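Local coordinates for rhizobiales Sp. Pch2 (PDB 6PB3), which probably acts as an AAA+ ATPase that remodels HORMA domain proteins, helping to regulate bacterial cGAS-like enzymes in immunity against bacteriophages, at residues A[41-46]-A[75-80]; A[80-85]-A[223-228]. All blocks are in the same frame, centred on the assembly; numbering follows the deposited sequence.

Contact 1: A[41-46]-A[75-80]; sequences KMLAVL and PLIVLA
Ile77 meets helix 41-46 with the end of its side chain, its CD1 methyl entering a shallow triangle formed by Met42, Leu43 and Leu46. Its CG1 stands anti to its own carbonyl carbon (chi1 -58°), and the extended chain beyond carries CD1 across to the helix. There CD1 lies 3.6 Å from CG of Met42, 3.7 Å from the branching carbon CG of Leu43 and 3.9 Å from the CD1 methyl of Leu46. Met42, a selenomethionine, and Leu43 both cross obliquely to the isoleucine. With its CG anti to the backbone N (chi1 -174°), Met42 presents that methylene to the strand; its chain then bends at the next two torsions and takes selenium away from Ile77. The residue also packs on Glu219 of strand 219-223 and on Leu281 of a second subunit. Leu43 uses CG and CD2 here, and also packs on Val98, Ala198 and Ile200.

The segment axes of helix and strand run almost antiparallel, at 165°, and approach to 9.6 Å, the spacing of a helix lying on one face of a sheet. The sheet is that of an AAA+ ATPase, where strand 76-81 stands between strands 219-223 and 197-203 in the 5-1-4-3-2 order of the P-loop fold. Ile77 and Leu79 lie on the face toward the helix, while Leu76 and Val78 lie on the other and pack on Met201.

Leu46, one turn on from Met42, also reaches the start of the strand, where its methyls lie mainly against the backbone of Pro75. Its CD1 sits 3.6 Å from CA of Pro75, with CD2 at 3.9 Å from the same atom. The CD1 methyl is less close to the proline ring, 4.1 Å from CB of Pro75.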
loop_
_atom_site.group_PDB
_atom_site.type_symbol
_atom_site.label_atom_id
_atom_site.label_comp_id
_atom_site.label_asym_id
_atom_site.label_seq_id
_atom_site.Cartn_x
_atom_site.Cartn_y
_atom_site.Cartn_z
ATOM N N LYS A 41 14.819 36.779 -5.338
ATOM C CA LYS A 41 14.081 37.792 -6.081
ATOM C C LYS A 41 12.594 37.784 -5.714
ATOM O O LYS A 41 11.962 38.848 -5.658
ATOM C CB LYS A 41 14.290 37.581 -7.579
ATOM C CG LYS A 41 15.727 37.869 -8.071
ATOM C CD LYS A 41 15.910 37.347 -9.496
ATOM C CE LYS A 41 17.186 37.887 -10.170
ATOM N NZ LYS A 41 17.230 37.408 -11.588
HETATM N N MSE A 42 12.017 36.606 -5.462
HETATM C CA MSE A 42 10.588 36.520 -5.109
HETATM C C MSE A 42 10.324 37.216 -3.776
HETATM O O MSE A 42 9.350 37.969 -3.624
HETATM C CB MSE A 42 10.118 35.058 -5.041
HETATM C CG MSE A 42 8.611 34.883 -4.825
HETATM SE SE MSE A 42 7.492 35.693 -6.235
HETATM C CE MSE A 42 6.956 37.264 -5.395
ATOM N N LEU A 43 11.207 36.946 -2.812
ATOM C CA LEU A 43 11.150 37.637 -1.530
ATOM C C LEU A 43 11.246 39.150 -1.713
ATOM O O LEU A 43 10.507 39.909 -1.071
ATOM C CB LEU A 43 12.267 37.122 -0.612
ATOM C CG LEU A 43 12.131 35.739 0.054
ATOM C CD1 LEU A 43 13.490 35.216 0.540
ATOM C CD2 LEU A 43 11.119 35.779 1.234
ATOM N N ALA A 44 12.151 39.618 -2.580
ATOM C CA ALA A 44 12.258 41.060 -2.798
ATOM C C ALA A 44 10.949 41.624 -3.348
ATOM O O ALA A 44 10.489 42.699 -2.935
ATOM C CB ALA A 44 13.423 41.362 -3.749
ATOM N N VAL A 45 10.335 40.903 -4.283
ATOM C CA VAL A 45 9.065 41.335 -4.848
ATOM C C VAL A 45 7.974 41.365 -3.782
ATOM O O VAL A 45 7.162 42.297 -3.735
ATOM C CB VAL A 45 8.699 40.405 -6.016
ATOM C CG1 VAL A 45 7.292 40.691 -6.517
ATOM C CG2 VAL A 45 9.744 40.546 -7.122
ATOM N N LEU A 46 7.934 40.351 -2.910
ATOM C CA LEU A 46 6.871 40.275 -1.911
ATOM C C LEU A 46 6.950 41.421 -0.913
ATOM O O LEU A 46 5.920 41.907 -0.434
ATOM C CB LEU A 46 6.930 38.939 -1.180
ATOM C CG LEU A 46 6.542 37.711 -1.998
ATOM C CD1 LEU A 46 6.610 36.461 -1.124
ATOM C CD2 LEU A 46 5.148 37.901 -2.615
ATOM N N PRO A 75 1.930 36.352 0.416
ATOM C CA PRO A 75 3.409 36.360 0.561
ATOM C C PRO A 75 3.978 35.108 1.219
ATOM O O PRO A 75 4.571 35.135 2.300
ATOM C CB PRO A 75 3.650 37.624 1.399
ATOM C CG PRO A 75 2.420 37.762 2.229
ATOM C CD PRO A 75 1.263 37.218 1.406
ATOM N N LEU A 76 3.846 33.978 0.528
ATOM C CA LEU A 76 4.330 32.689 1.001
ATOM C C LEU A 76 5.151 32.049 -0.103
ATOM O O LEU A 76 4.725 32.027 -1.261
ATOM C CB LEU A 76 3.161 31.769 1.396
ATOM C CG LEU A 76 3.466 30.272 1.542
ATOM C CD1 LEU A 76 4.289 29.979 2.800
ATOM C CD2 LEU A 76 2.167 29.436 1.536
ATOM N N ILE A 77 6.311 31.510 0.256
ATOM C CA ILE A 77 7.163 30.776 -0.673
ATOM C C ILE A 77 7.415 29.394 -0.095
ATOM O O ILE A 77 7.816 29.262 1.069
ATOM C CB ILE A 77 8.494 31.505 -0.937
ATOM C CG1 ILE A 77 8.218 32.900 -1.489
ATOM C CG2 ILE A 77 9.340 30.700 -1.928
ATOM C CD1 ILE A 77 9.435 33.821 -1.522
ATOM N N VAL A 78 7.192 28.368 -0.908
ATOM C CA VAL A 78 7.351 26.981 -0.493
ATOM C C VAL A 78 8.629 26.439 -1.117
ATOM O O VAL A 78 8.829 26.552 -2.332
ATOM C CB VAL A 78 6.129 26.142 -0.899
ATOM C CG1 VAL A 78 6.390 24.642 -0.671
ATOM C CG2 VAL A 78 4.921 26.563 -0.081
ATOM N N LEU A 79 9.497 25.862 -0.288
ATOM C CA LEU A 79 10.662 25.110 -0.742
ATOM C C LEU A 79 10.360 23.640 -0.538
ATOM O O LEU A 79 10.190 23.200 0.603
ATOM C CB LEU A 79 11.931 25.510 0.023
ATOM C CG LEU A 79 12.314 26.983 0.133
ATOM C CD1 LEU A 79 13.746 27.107 0.721
ATOM C CD2 LEU A 79 12.229 27.675 -1.208
ATOM N N ALA A 80 10.297 22.883 -1.636
ATOM C CA ALA A 80 9.870 21.489 -1.597
ATOM C C ALA A 80 10.893 20.603 -2.294
ATOM O O ALA A 80 11.436 20.983 -3.337
ATOM C CB ALA A 80 8.507 21.312 -2.284
#

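Contact 2: A[80-85]-A[223-228]; sequences AGDVGS and FDRPND. With SO4 (sulfate ion), chain B.
Gly81 lies so close to Phe223 that its CA is 3.2 Å from Phe223 O, a CA-H...O contact made in an extended backbone conformation (phi 146°, psi -166°) suited to glycine. Two backbone hydrogen bonds flank it and make a parallel beta bridge: Phe223 N gives to Ala80 O at 2.8 Å, and Asp82 N gives to Phe223 O at 2.9 Å. The carbonyl of Ala80 also meets the Phe223 ring at its edge, in the ring plane, with CD1 3.5 Å from O. Beyond the bridge Asp82 OD2 lies 3.7 Å from Asp224 CA, and the two segments are also linked through a water: Asp82 OD2 accepts from it at 2.8 Å, and it donates only weakly to Asp224 O.

Asp82 to Ser85 form a type II turn. Ser85 OG, anti to its carbonyl carbon (chi1 -56°), donates to Asp82 O at 2.7 Å from above the carbonyl plane, leaving CB beside the CB of Phe223. Gly84 N points almost straight at sulfate O1, 2.8 Å away; Gly86 N, Lys87 N and Thr88 OG1 also hold the anion, consistent with a Walker A P-loop, the sulfate, probably from the crystallisation liquor, lying where a nucleotide phosphate would be expected.

Arg225 is extended and hydrogen-bonds to carbonyls of Gly265 and Thr304. Phe223 packs on Lys87 and Leu90 of helix 87-93, while Ser85 and Pro226 rest on Phe268 of helix 268-283.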
loop_
_atom_site.group_PDB
_atom_site.type_symbol
_atom_site.label_atom_id
_atom_site.label_comp_id
_atom_site.label_asym_id
_atom_site.label_seq_id
_atom_site.Cartn_x
_atom_site.Cartn_y
_atom_site.Cartn_z
ATOM N N ALA A 80 10.297 22.883 -1.636
ATOM C CA ALA A 80 9.870 21.489 -1.597
ATOM C C ALA A 80 10.893 20.603 -2.294
ATOM O O ALA A 80 11.436 20.983 -3.337
ATOM C CB ALA A 80 8.507 21.312 -2.284
ATOM N N GLY A 81 11.152 19.425 -1.743
ATOM C CA GLY A 81 11.984 18.456 -2.424
ATOM C C GLY A 81 12.827 17.629 -1.470
ATOM O O GLY A 81 12.604 17.612 -0.261
ATOM N N ASP A 82 13.805 16.945 -2.069
ATOM C CA ASP A 82 14.615 15.942 -1.392
ATOM C C ASP A 82 15.241 16.458 -0.102
ATOM O O ASP A 82 15.719 17.595 -0.020
ATOM C CB ASP A 82 15.715 15.446 -2.339
ATOM C CG ASP A 82 15.149 14.837 -3.623
ATOM O OD1 ASP A 82 14.003 14.343 -3.588
ATOM O OD2 ASP A 82 15.847 14.850 -4.663
ATOM N N VAL A 83 15.238 15.588 0.906
ATOM C CA VAL A 83 15.917 15.880 2.158
ATOM C C VAL A 83 17.414 16.001 1.919
ATOM O O VAL A 83 18.001 15.255 1.124
ATOM C CB VAL A 83 15.597 14.775 3.175
ATOM C CG1 VAL A 83 16.330 15.020 4.483
ATOM C CG2 VAL A 83 14.092 14.687 3.388
ATOM N N GLY A 84 18.042 16.943 2.618
ATOM C CA GLY A 84 19.478 17.096 2.511
ATOM C C GLY A 84 19.937 17.834 1.277
ATOM O O GLY A 84 21.122 17.761 0.935
ATOM N N SER A 85 19.027 18.494 0.570
ATOM C CA SER A 85 19.382 19.315 -0.575
ATOM C C SER A 85 19.928 20.684 -0.184
ATOM O O SER A 85 20.475 21.372 -1.049
ATOM C CB SER A 85 18.161 19.517 -1.475
ATOM O OG SER A 85 17.614 18.278 -1.869
ATOM N N PHE A 223 13.389 21.273 -5.303
ATOM C CA PHE A 223 14.722 20.721 -5.107
ATOM C C PHE A 223 14.608 19.234 -5.421
ATOM O O PHE A 223 14.321 18.405 -4.552
ATOM C CB PHE A 223 15.231 20.962 -3.680
ATOM C CG PHE A 223 15.315 22.415 -3.305
ATOM C CD1 PHE A 223 14.166 23.166 -3.137
ATOM C CD2 PHE A 223 16.544 23.035 -3.132
ATOM C CE1 PHE A 223 14.237 24.516 -2.815
ATOM C CE2 PHE A 223 16.623 24.385 -2.799
ATOM C CZ PHE A 223 15.474 25.120 -2.631
ATOM N N ASP A 224 14.814 18.895 -6.669
ATOM C CA ASP A 224 14.888 17.504 -7.050
ATOM C C ASP A 224 16.306 17.224 -7.507
ATOM O O ASP A 224 17.225 18.024 -7.275
ATOM C CB ASP A 224 13.840 17.163 -8.111
ATOM C CG ASP A 224 13.604 18.290 -9.086
ATOM O OD1 ASP A 224 14.594 18.798 -9.648
ATOM O OD2 ASP A 224 12.425 18.656 -9.302
ATOM N N ARG A 225 16.484 16.076 -8.142
ATOM C CA ARG A 225 17.816 15.558 -8.396
ATOM C C ARG A 225 18.566 16.496 -9.340
ATOM O O ARG A 225 18.003 16.924 -10.353
ATOM C CB ARG A 225 17.694 14.141 -8.955
ATOM C CG ARG A 225 17.007 13.213 -7.935
ATOM C CD ARG A 225 16.921 11.732 -8.312
ATOM N NE ARG A 225 16.167 11.006 -7.286
ATOM C CZ ARG A 225 16.657 10.048 -6.500
ATOM N NH1 ARG A 225 17.914 9.643 -6.627
ATOM N NH2 ARG A 225 15.878 9.477 -5.590
ATOM N N PRO A 226 19.803 16.874 -9.025
ATOM C CA PRO A 226 20.509 17.849 -9.862
ATOM C C PRO A 226 20.694 17.332 -11.275
ATOM O O PRO A 226 20.988 16.150 -11.495
ATOM C CB PRO A 226 21.856 18.024 -9.143
ATOM C CG PRO A 226 22.007 16.810 -8.325
ATOM C CD PRO A 226 20.615 16.465 -7.877
ATOM N N ASN A 227 20.505 18.232 -12.237
ATOM C CA ASN A 227 20.737 17.906 -13.633
ATOM C C ASN A 227 22.232 18.002 -13.925
ATOM O O ASN A 227 23.044 18.308 -13.043
ATOM C CB ASN A 227 19.907 18.813 -14.542
ATOM C CG ASN A 227 20.246 20.293 -14.375
ATOM O OD1 ASN A 227 21.386 20.663 -14.092
ATOM N ND2 ASN A 227 19.246 21.141 -14.541
ATOM N N ASP A 228 22.608 17.745 -15.179
ATOM C CA ASP A 228 24.027 17.666 -15.507
ATOM C C ASP A 228 24.748 18.971 -15.190
ATOM O O ASP A 228 25.867 18.951 -14.666
ATOM C CB ASP A 228 24.206 17.272 -16.969
ATOM C CG ASP A 228 23.648 15.884 -17.266
ATOM O OD1 ASP A 228 22.549 15.559 -16.758
ATOM O OD2 ASP A 228 24.299 15.122 -18.012
HETATM S S SO4 B . 17.234 20.033 3.497
HETATM O O1 SO4 B . 16.671 18.819 4.095
HETATM O O2 SO4 B . 16.694 21.166 4.239
HETATM O O3 SO4 B . 18.708 20.017 3.638
HETATM O O4 SO4 B . 16.945 20.079 2.065
HETATM O O HOH W 1 18.290 16.172 -4.847
#

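In the fold
From the N terminus, helix 33-47 comes first; the chain then passes through helices 49-59 and 68-71 and returns as strand 76-81, so contact 1 closes a largely helical loop of 28 residues. Contact 2 opens from the end of that same strand and closes far later, after 137 residues that include strands 105-111, 151-157 and 197-203. The two loops therefore follow in series, meeting at Ala80, and neither nests in the other. Their centres lie 18 Å apart, yet Leu79 CB touches Phe223 CE1 at 3.8 Å. Together they tie strand 76-81 to a covering helix near its start, and to strand 219-223 at the end that leads into the probable P-loop.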